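Local atomic coordinates of mRNA transport regulator MTR2 (Candida albicans, PDB entry 1Q42), a protein that takes part in carrying mRNA from the nucleus to the cytoplasm and interacts with the export factor Mex67. Residues A71-N75 / G76-I80; L170-D173 / E174-Q178; S64-K67 / R68-I72. All coordinates share one frame; numbering follows the deposited sequence.

Contact 1: residues A71-N75 / G76-I80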
ATOM      1  N   ALA A  71       5.834 -11.802  -0.974  1.00 21.84           N
ATOM      2  CA  ALA A  71       5.396 -12.345   0.310  1.00 21.69           C
ATOM      3  C   ALA A  71       4.727 -11.190   1.039  1.00 20.24           C
ATOM      4  O   ALA A  71       5.367 -10.175   1.253  1.00 21.81           O
ATOM      5  CB  ALA A  71       6.604 -12.843   1.125  1.00 21.85           C
ATOM      6  N   ILE A  72       3.448 -11.311   1.357  1.00 19.05           N
ATOM      7  CA  ILE A  72       2.691 -10.211   1.994  1.00 18.26           C
ATOM      8  C   ILE A  72       2.103 -10.696   3.310  1.00 18.38           C
ATOM      9  O   ILE A  72       1.560 -11.834   3.396  1.00 19.12           O
ATOM     10  CB  ILE A  72       1.560  -9.700   1.077  1.00 17.53           C
ATOM     11  CG1 ILE A  72       2.139  -9.205  -0.249  1.00 16.92           C
ATOM     12  CG2 ILE A  72       0.762  -8.585   1.775  1.00 17.88           C
ATOM     13  CD1 ILE A  72       1.120  -8.841  -1.289  1.00 16.71           C
ATOM     14  N   ILE A  73       2.240  -9.862   4.335  1.00 18.16           N
ATOM     15  CA  ILE A  73       1.704 -10.136   5.666  1.00 19.19           C
ATOM     16  C   ILE A  73       0.972  -8.883   6.085  1.00 19.00           C
ATOM     17  O   ILE A  73       1.498  -7.792   5.958  1.00 17.47           O
ATOM     18  CB  ILE A  73       2.812 -10.454   6.715  1.00 20.53           C
ATOM     19  CG1 ILE A  73       3.765 -11.537   6.210  1.00 24.59           C
ATOM     20  CG2 ILE A  73       2.133 -10.834   8.047  1.00 20.86           C
ATOM     21  CD1 ILE A  73       5.054 -11.598   6.984  1.00 27.90           C
ATOM     22  N   VAL A  74      -0.272  -9.042   6.522  1.00 19.83           N
ATOM     23  CA  VAL A  74      -1.079  -7.934   6.986  1.00 21.16           C
ATOM     24  C   VAL A  74      -1.487  -8.252   8.415  1.00 22.58           C
ATOM     25  O   VAL A  74      -2.158  -9.263   8.657  1.00 21.89           O
ATOM     26  CB  VAL A  74      -2.324  -7.746   6.098  1.00 21.74           C
ATOM     27  CG1 VAL A  74      -3.126  -6.530   6.546  1.00 23.01           C
ATOM     28  CG2 VAL A  74      -1.905  -7.592   4.654  1.00 22.11           C
ATOM     29  N   ASN A  75      -1.062  -7.406   9.352  1.00 23.96           N
ATOM     30  CA  ASN A  75      -1.401  -7.566  10.776  1.00 25.79           C
ATOM     31  C   ASN A  75      -1.100  -8.951  11.332  1.00 26.87           C
ATOM     32  O   ASN A  75      -1.908  -9.536  12.074  1.00 28.09           O
ATOM     33  CB  ASN A  75      -2.860  -7.170  10.992  1.00 26.28           C
ATOM     34  CG  ASN A  75      -3.067  -5.696  10.850  1.00 26.58           C
ATOM     35  OD1 ASN A  75      -2.207  -4.908  11.249  1.00 28.00           O
ATOM     36  ND2 ASN A  75      -4.200  -5.297  10.286  1.00 28.34           N
ATOM     37  N   GLY A  76       0.079  -9.458  10.976  1.00 27.07           N
ATOM     38  CA  GLY A  76       0.566 -10.750  11.423  1.00 28.08           C
ATOM     39  C   GLY A  76       0.072 -11.957  10.640  1.00 28.58           C
ATOM     40  O   GLY A  76       0.545 -13.077  10.874  1.00 30.65           O
ATOM     41  N   GLN A  77      -0.866 -11.750   9.719  1.00 28.03           N
ATOM     42  CA  GLN A  77      -1.450 -12.848   8.943  1.00 27.92           C
ATOM     43  C   GLN A  77      -0.912 -12.873   7.511  1.00 26.66           C
ATOM     44  O   GLN A  77      -1.256 -12.001   6.713  1.00 24.84           O
ATOM     45  CB  GLN A  77      -2.965 -12.710   8.908  1.00 28.90           C
ATOM     46  CG  GLN A  77      -3.674 -13.098  10.226  1.00 33.06           C
ATOM     47  CD  GLN A  77      -4.398 -11.927  10.894  1.00 37.58           C
ATOM     48  OE1 GLN A  77      -5.465 -11.495  10.430  1.00 41.41           O
ATOM     49  NE2 GLN A  77      -3.830 -11.425  11.989  1.00 39.35           N
ATOM     50  N   PRO A  78      -0.089 -13.863   7.165  1.00 25.75           N
ATOM     51  CA  PRO A  78       0.400 -13.975   5.786  1.00 24.39           C
ATOM     52  C   PRO A  78      -0.729 -14.236   4.806  1.00 23.06           C
ATOM     53  O   PRO A  78      -1.710 -14.916   5.133  1.00 22.90           O
ATOM     54  CB  PRO A  78       1.350 -15.173   5.836  1.00 25.54           C
ATOM     55  CG  PRO A  78       0.994 -15.882   7.034  1.00 27.12           C
ATOM     56  CD  PRO A  78       0.480 -14.915   8.024  1.00 26.85           C
ATOM     57  N   ILE A  79      -0.601 -13.664   3.622  1.00 21.24           N
ATOM     58  CA  ILE A  79      -1.448 -14.010   2.495  1.00 21.18           C
ATOM     59  C   ILE A  79      -0.835 -15.278   1.893  1.00 21.50           C
ATOM     60  O   ILE A  79       0.368 -15.326   1.650  1.00 19.94           O
ATOM     61  CB  ILE A  79      -1.497 -12.849   1.480  1.00 21.00           C
ATOM     62  CG1 ILE A  79      -2.156 -11.640   2.157  1.00 20.24           C
ATOM     63  CG2 ILE A  79      -2.242 -13.258   0.200  1.00 21.60           C
ATOM     64  CD1 ILE A  79      -2.353 -10.416   1.281  1.00 21.36           C
ATOM     65  N   ILE A  80      -1.660 -16.305   1.714  1.00 23.48           N
ATOM     66  CA  ILE A  80      -1.216 -17.569   1.138  1.00 24.56           C
ATOM     67  C   ILE A  80      -1.677 -17.603  -0.325  1.00 24.72           C
ATOM     68  O   ILE A  80      -2.850 -17.384  -0.593  1.00 25.17           O
ATOM     69  CB  ILE A  80      -1.832 -18.762   1.918  1.00 25.34           C
ATOM     70  CG1 ILE A  80      -1.423 -18.744   3.387  1.00 28.01           C
ATOM     71  CG2 ILE A  80      -1.418 -20.096   1.306  1.00 26.96           C
ATOM     72  CD1 ILE A  80      -2.395 -19.514   4.285  1.00 30.15           C
TER

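Contact 2: residues L170-D173 / E174-Q178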
ATOM      1  N   LEU A 170       9.596  -3.564   4.131  1.00 17.66           N
ATOM      2  CA  LEU A 170       9.643  -3.953   2.724  1.00 17.98           C
ATOM      3  C   LEU A 170      11.022  -4.541   2.405  1.00 18.86           C
ATOM      4  O   LEU A 170      12.029  -4.099   2.962  1.00 19.86           O
ATOM      5  CB  LEU A 170       9.453  -2.713   1.839  1.00 18.05           C
ATOM      6  CG  LEU A 170       8.169  -1.882   1.926  1.00 17.70           C
ATOM      7  CD1 LEU A 170       8.219  -0.739   0.867  1.00 18.58           C
ATOM      8  CD2 LEU A 170       6.922  -2.691   1.791  1.00 18.39           C
ATOM      9  N   VAL A 171      11.069  -5.532   1.533  1.00 19.34           N
ATOM     10  CA  VAL A 171      12.305  -5.929   0.877  1.00 19.85           C
ATOM     11  C   VAL A 171      12.079  -5.631  -0.611  1.00 20.81           C
ATOM     12  O   VAL A 171      11.147  -6.160  -1.214  1.00 20.28           O
ATOM     13  CB  VAL A 171      12.641  -7.401   1.112  1.00 20.46           C
ATOM     14  CG1 VAL A 171      13.981  -7.737   0.465  1.00 21.53           C
ATOM     15  CG2 VAL A 171      12.675  -7.714   2.611  1.00 19.83           C
ATOM     16  N   VAL A 172      12.905  -4.755  -1.177  1.00 21.96           N
ATOM     17  CA  VAL A 172      12.661  -4.171  -2.493  1.00 23.51           C
ATOM     18  C   VAL A 172      13.892  -4.310  -3.367  1.00 25.34           C
ATOM     19  O   VAL A 172      15.003  -4.207  -2.878  1.00 25.19           O
ATOM     20  CB  VAL A 172      12.326  -2.652  -2.382  1.00 23.71           C
ATOM     21  CG1 VAL A 172      11.817  -2.110  -3.716  1.00 24.43           C
ATOM     22  CG2 VAL A 172      11.313  -2.391  -1.274  1.00 24.13           C
ATOM     23  N   ASP A 173      13.696  -4.534  -4.662  1.00 27.23           N
ATOM     24  CA  ASP A 173      14.817  -4.569  -5.607  1.00 30.36           C
ATOM     25  C   ASP A 173      15.545  -3.224  -5.600  1.00 32.93           C
ATOM     26  O   ASP A 173      14.919  -2.183  -5.417  1.00 32.47           O
ATOM     27  CB  ASP A 173      14.312  -4.865  -7.030  1.00 30.52           C
ATOM     28  CG  ASP A 173      13.961  -6.329  -7.250  1.00 30.06           C
ATOM     29  OD1 ASP A 173      14.137  -7.154  -6.332  1.00 29.58           O
ATOM     30  OD2 ASP A 173      13.495  -6.745  -8.336  1.00 29.74           O
ATOM     31  N   GLU A 174      16.859  -3.263  -5.838  1.00 37.07           N
ATOM     32  CA  GLU A 174      17.746  -2.086  -5.784  1.00 40.44           C
ATOM     33  C   GLU A 174      17.251  -0.838  -6.519  1.00 42.71           C
ATOM     34  O   GLU A 174      17.338   0.281  -5.996  1.00 43.04           O
ATOM     35  CB  GLU A 174      19.104  -2.445  -6.395  1.00 41.85           C
ATOM     36  CG  GLU A 174      20.144  -2.929  -5.406  1.00 43.85           C
ATOM     37  CD  GLU A 174      21.445  -3.294  -6.093  1.00 46.07           C
ATOM     38  OE1 GLU A 174      21.433  -3.462  -7.337  1.00 48.15           O
ATOM     39  OE2 GLU A 174      22.478  -3.411  -5.394  1.00 49.15           O
ATOM     40  N   ASN A 175      16.783  -1.028  -7.747  1.00 45.44           N
ATOM     41  CA  ASN A 175      16.410   0.091  -8.609  1.00 47.74           C
ATOM     42  C   ASN A 175      15.009   0.574  -8.276  1.00 48.15           C
ATOM     43  O   ASN A 175      14.021   0.129  -8.863  1.00 48.17           O
ATOM     44  CB  ASN A 175      16.544  -0.298 -10.081  1.00 48.88           C
ATOM     45  CG  ASN A 175      17.989  -0.557 -10.478  1.00 51.48           C
ATOM     46  OD1 ASN A 175      18.294  -1.536 -11.167  1.00 54.42           O
ATOM     47  ND2 ASN A 175      18.888   0.317 -10.037  1.00 53.19           N
ATOM     48  N   VAL A 176      14.955   1.504  -7.328  1.00 49.15           N
ATOM     49  CA  VAL A 176      13.718   1.893  -6.665  1.00 49.71           C
ATOM     50  C   VAL A 176      13.018   3.078  -7.342  1.00 51.09           C
ATOM     51  O   VAL A 176      11.891   3.423  -6.978  1.00 51.09           O
ATOM     52  CB  VAL A 176      13.995   2.192  -5.161  1.00 49.39           C
ATOM     53  CG1 VAL A 176      14.313   3.678  -4.911  1.00 49.73           C
ATOM     54  CG2 VAL A 176      12.836   1.725  -4.315  1.00 49.04           C
ATOM     55  N   MET A 177      13.683   3.688  -8.321  1.00 52.88           N
ATOM     56  CA  MET A 177      13.110   4.784  -9.100  1.00 54.21           C
ATOM     57  C   MET A 177      12.623   4.212 -10.443  1.00 54.59           C
ATOM     58  O   MET A 177      12.928   4.744 -11.515  1.00 56.02           O
ATOM     59  CB  MET A 177      14.161   5.902  -9.289  1.00 55.52           C
ATOM     60  CG  MET A 177      13.618   7.338  -9.155  1.00 57.22           C
ATOM     61  SD  MET A 177      14.120   8.197  -7.621  1.00 60.02           S
ATOM     62  CE  MET A 177      12.849   7.629  -6.458  1.00 57.87           C
ATOM     63  N   GLN A 178      11.856   3.124 -10.366  1.00 53.68           N
ATOM     64  CA  GLN A 178      11.467   2.357 -11.551  1.00 53.83           C
ATOM     65  C   GLN A 178       9.961   2.309 -11.798  1.00 52.70           C
ATOM     66  O   GLN A 178       9.530   2.246 -12.949  1.00 53.44           O
ATOM     67  CB  GLN A 178      12.016   0.932 -11.457  1.00 53.83           C
ATOM     68  CG  GLN A 178      13.437   0.795 -11.976  1.00 55.76           C
ATOM     69  CD  GLN A 178      13.808  -0.642 -12.285  1.00 57.25           C
ATOM     70  OE1 GLN A 178      14.173  -0.959 -13.418  1.00 59.48           O
ATOM     71  NE2 GLN A 178      13.715  -1.514 -11.286  1.00 56.57           N
TER

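Contact 3: residues S64-K67 / R68-I72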
ATOM      1  N   SER A  64       0.715  -0.910  -6.441  1.00 22.19           N
ATOM      2  CA  SER A  64       1.128  -1.410  -7.753  1.00 23.04           C
ATOM      3  C   SER A  64       2.603  -1.809  -7.832  1.00 23.04           C
ATOM      4  O   SER A  64       2.988  -2.587  -8.723  1.00 22.82           O
ATOM      5  CB  SER A  64       0.833  -0.383  -8.844  1.00 24.22           C
ATOM      6  OG  SER A  64       1.531   0.810  -8.591  1.00 26.07           O
ATOM      7  N   ASN A  65       3.429  -1.298  -6.919  1.00 22.23           N
ATOM      8  CA  ASN A  65       4.849  -1.671  -6.918  1.00 22.96           C
ATOM      9  C   ASN A  65       5.130  -3.075  -6.367  1.00 22.24           C
ATOM     10  O   ASN A  65       6.266  -3.555  -6.425  1.00 21.60           O
ATOM     11  CB  ASN A  65       5.682  -0.637  -6.170  1.00 23.66           C
ATOM     12  CG  ASN A  65       5.686   0.726  -6.853  1.00 27.20           C
ATOM     13  OD1 ASN A  65       5.220   1.704  -6.282  1.00 30.25           O
ATOM     14  ND2 ASN A  65       6.211   0.789  -8.081  1.00 31.47           N
ATOM     15  N   LEU A  66       4.103  -3.738  -5.841  1.00 21.12           N
ATOM     16  CA  LEU A  66       4.243  -5.113  -5.388  1.00 21.29           C
ATOM     17  C   LEU A  66       4.499  -6.033  -6.562  1.00 22.42           C
ATOM     18  O   LEU A  66       3.928  -5.852  -7.627  1.00 22.66           O
ATOM     19  CB  LEU A  66       2.981  -5.568  -4.667  1.00 20.50           C
ATOM     20  CG  LEU A  66       2.701  -4.939  -3.311  1.00 20.80           C
ATOM     21  CD1 LEU A  66       1.243  -5.214  -2.914  1.00 20.54           C
ATOM     22  CD2 LEU A  66       3.658  -5.488  -2.253  1.00 20.56           C
ATOM     23  N   LYS A  67       5.371  -7.016  -6.361  1.00 23.57           N
ATOM     24  CA  LYS A  67       5.524  -8.109  -7.311  1.00 24.76           C
ATOM     25  C   LYS A  67       4.335  -9.061  -7.201  1.00 25.95           C
ATOM     26  O   LYS A  67       3.779  -9.264  -6.125  1.00 25.31           O
ATOM     27  CB  LYS A  67       6.835  -8.867  -7.054  1.00 24.81           C
ATOM     28  CG  LYS A  67       8.059  -8.074  -7.428  1.00 24.12           C
ATOM     29  CD  LYS A  67       9.324  -8.926  -7.396  1.00 25.14           C
ATOM     30  CE  LYS A  67      10.550  -8.076  -7.641  1.00 25.29           C
ATOM     31  NZ  LYS A  67      11.774  -8.877  -7.874  1.00 24.33           N
ATOM     32  N   ARG A  68       3.951  -9.654  -8.331  1.00 27.86           N
ATOM     33  CA  ARG A  68       2.880 -10.635  -8.360  1.00 29.43           C
ATOM     34  C   ARG A  68       3.075 -11.729  -7.296  1.00 29.18           C
ATOM     35  O   ARG A  68       2.118 -12.102  -6.614  1.00 29.87           O
ATOM     36  CB  ARG A  68       2.757 -11.238  -9.778  1.00 31.04           C
ATOM     37  CG  ARG A  68       1.393 -11.781 -10.087  1.00 34.98           C
ATOM     38  CD  ARG A  68       0.669 -11.189 -11.310  1.00 38.83           C
ATOM     39  NE  ARG A  68       0.351  -9.753 -11.202  1.00 41.35           N
ATOM     40  CZ  ARG A  68      -0.643  -9.199 -10.474  1.00 42.29           C
ATOM     41  NH1 ARG A  68      -1.461  -9.925  -9.714  1.00 40.67           N
ATOM     42  NH2 ARG A  68      -0.809  -7.883 -10.507  1.00 41.99           N
ATOM     43  N   SER A  69       4.318 -12.177  -7.113  1.00 29.22           N
ATOM     44  CA  SER A  69       4.648 -13.260  -6.177  1.00 29.45           C
ATOM     45  C   SER A  69       5.328 -12.777  -4.887  1.00 27.60           C
ATOM     46  O   SER A  69       6.090 -13.519  -4.247  1.00 28.68           O
ATOM     47  CB  SER A  69       5.551 -14.277  -6.863  1.00 30.40           C
ATOM     48  OG  SER A  69       6.847 -13.757  -7.086  1.00 33.02           O
ATOM     49  N   SER A  70       5.072 -11.537  -4.512  1.00 25.67           N
ATOM     50  CA  SER A  70       5.611 -11.004  -3.261  1.00 24.32           C
ATOM     51  C   SER A  70       5.057 -11.772  -2.055  1.00 23.22           C
ATOM     52  O   SER A  70       3.953 -12.335  -2.121  1.00 24.09           O
ATOM     53  CB  SER A  70       5.301  -9.511  -3.124  1.00 24.15           C
ATOM     54  OG  SER A  70       3.946  -9.241  -3.398  1.00 26.07           O
ATOM     55  N   ALA A  71       5.834 -11.802  -0.974  1.00 21.84           N
ATOM     56  CA  ALA A  71       5.396 -12.345   0.310  1.00 21.69           C
ATOM     57  C   ALA A  71       4.727 -11.190   1.039  1.00 20.24           C
ATOM     58  O   ALA A  71       5.367 -10.175   1.253  1.00 21.81           O
ATOM     59  CB  ALA A  71       6.604 -12.843   1.125  1.00 21.85           C
ATOM     60  N   ILE A  72       3.448 -11.311   1.357  1.00 19.05           N
ATOM     61  CA  ILE A  72       2.691 -10.211   1.994  1.00 18.26           C
ATOM     62  C   ILE A  72       2.103 -10.696   3.310  1.00 18.38           C
ATOM     63  O   ILE A  72       1.560 -11.834   3.396  1.00 19.12           O
ATOM     64  CB  ILE A  72       1.560  -9.700   1.077  1.00 17.53           C
ATOM     65  CG1 ILE A  72       2.139  -9.205  -0.249  1.00 16.92           C
ATOM     66  CG2 ILE A  72       0.762  -8.585   1.775  1.00 17.88           C
ATOM     67  CD1 ILE A  72       1.120  -8.841  -1.289  1.00 16.71           C
TER

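Contact 1: residues A71-N75 / G76-I80
Ile72 and Ile79 lie side by side and point the same way, the end methyl of one resting on the branch methyl of the other: Ile79 CD1 is 3.6 Å from Ile72 CG2. The first torsion of Ile72 (chi1 -59°) sets CG2 opposite the backbone N and CG1 next to it, which leaves the CG2 branch for Ile79. The Ile79 CD1 methyl also brushes Val74 CG2, more loosely, at 4.4 Å. Both isoleucines are buried and pack on Phe91 of helix 87-96, so this is the face of the hairpin turned to the core. Their backbones are joined as well, Ile79 N donating to Ile72 O over 2.8 Å in a nearly straight bond (172° at the hydrogen).

The chain here forms a beta hairpin with a two-residue loop, Asn75 and Gly76, closed by a type I' turn from Val74 to Gln77 at the edge, within this chain, of the curved sheet of the NTF2-like fold. Val74 and Gln77 are its hydrogen-bonded pair, each N donating to the other's O. Asn75 and Gly76 occupy the turn, both with positive phi.

On the other face, Ile73 and Pro78 form the non-hydrogen-bonded pair, with CA atoms 4.1 Å apart. Ile73 CG2 lies against the turn backbone, 3.5 Å from Gly76 C, while Ile73 CG1 meets Pro78 CB at 4.4 Å. The Asn75 side chain leads away from the returning strand, and its OD1 accepts a hydrogen bond from the backbone N of Phe190, tying the turn to strand 183-192.

Contact 2: residues L170-D173 / E174-Q178
Val172 and Val176 meet through one methyl each where strand 164-173 of the NTF2-like sheet ends and the chain bends into the loop leading to strand 183-192. Val172 CG1 is 4.0 Å from Val176 CG2, and the two side chains cross at a slant. In Val172 the first torsion (chi1 -169°) turns CG1 away from its own N and toward the loop. Val176 has a less regular conformation, with chi1 at 92°, well off a staggered value; its CG2 nevertheless makes the contact. Phe32 of helix 29-40 and Phe119 of strand 118-129 touch both valines, making the pair part of the core between helix and sheet.

Asp173 and Glu174 send their side chains away from this apolar pair. The Asp173 carboxylate turns away from the loop and forms a salt bridge through OD2 with Lys67 NZ. Glu174 points away from the strand, with only its CB close to it, 3.7 Å from Asp173 C.

The bend continues through an inverse gamma turn centred on Asn175. Gln178 then reaches back along the loop: its NE2 donates to Asn175 O over 2.9 Å, meeting a lone pair in the carbonyl plane, although the bond is bent to 139° at the hydrogen and the acceptor is tilted from the Gln178 amide plane.

Contact 3: residues S64-K67 / R68-I72
Ser70 reaches back to Lys67 with both its hydroxyl and its backbone N. Followed outward, its CB is 3.4 Å from Lys67 O and 4.3 Å from Lys67 CB. The next atom is the tip: OG donates to Lys67 O over 2.7 Å, approaching in the carbonyl plane with a C=O...O angle of 148°. A first torsion of 48°, which places OG between the backbone N and the carbonyl carbon, is what brings the hydroxyl round to this oxygen. The Leu66 methyl CD2 also lies beside OG, at 3.9 Å.

Ser70 N donates to the same Lys67 O over 3.1 Å, but from above the carbonyl plane, 67° out of it. This second bond closes a type I beta turn from Lys67 to Ser70, the corner between the short strand 66-67 and strand 70-74. Inside the corner, Leu66 and Ile72 extend tip to tip, with 4.0 Å between Leu66 CD1 and Ile72 CD1; Phe91 and Met186 touch both residues.

The charged side chains leave the corner. Lys67 runs out extended to a salt bridge with Asp173, whereas Arg68, bent at chi2 and chi3, pairs through NH1 with Asp86. Two donors from one buried serine, one in the carbonyl plane and one above it, grip the Lys67 oxygen and would hold its carbonyl in place, while the buried hydroxyl gains an acceptor for its proton.

How the contacts relate
Contact 3 runs into contact 1 along the chain, and the two overlap at Ala71 and Ile72; their centres are 12 Å apart. The corner of contact 3 leads into strand 70-74, and contact 1 turns it back at the edge of the sheet within this chain. Ile72 serves both, through different branches of its side chain. Contact 2 comes later in sequence, also 12 Å from contact 3 centre to centre, and touches it directly: Asp173 OD2 and Lys67 NZ form a salt bridge of 2.8 Å. Contacts 1 and 2 do not touch, their nearest atoms being about 7 Å apart. All three reach the same sheet, where strand 183-192 lies between strands 70-74 and 164-173.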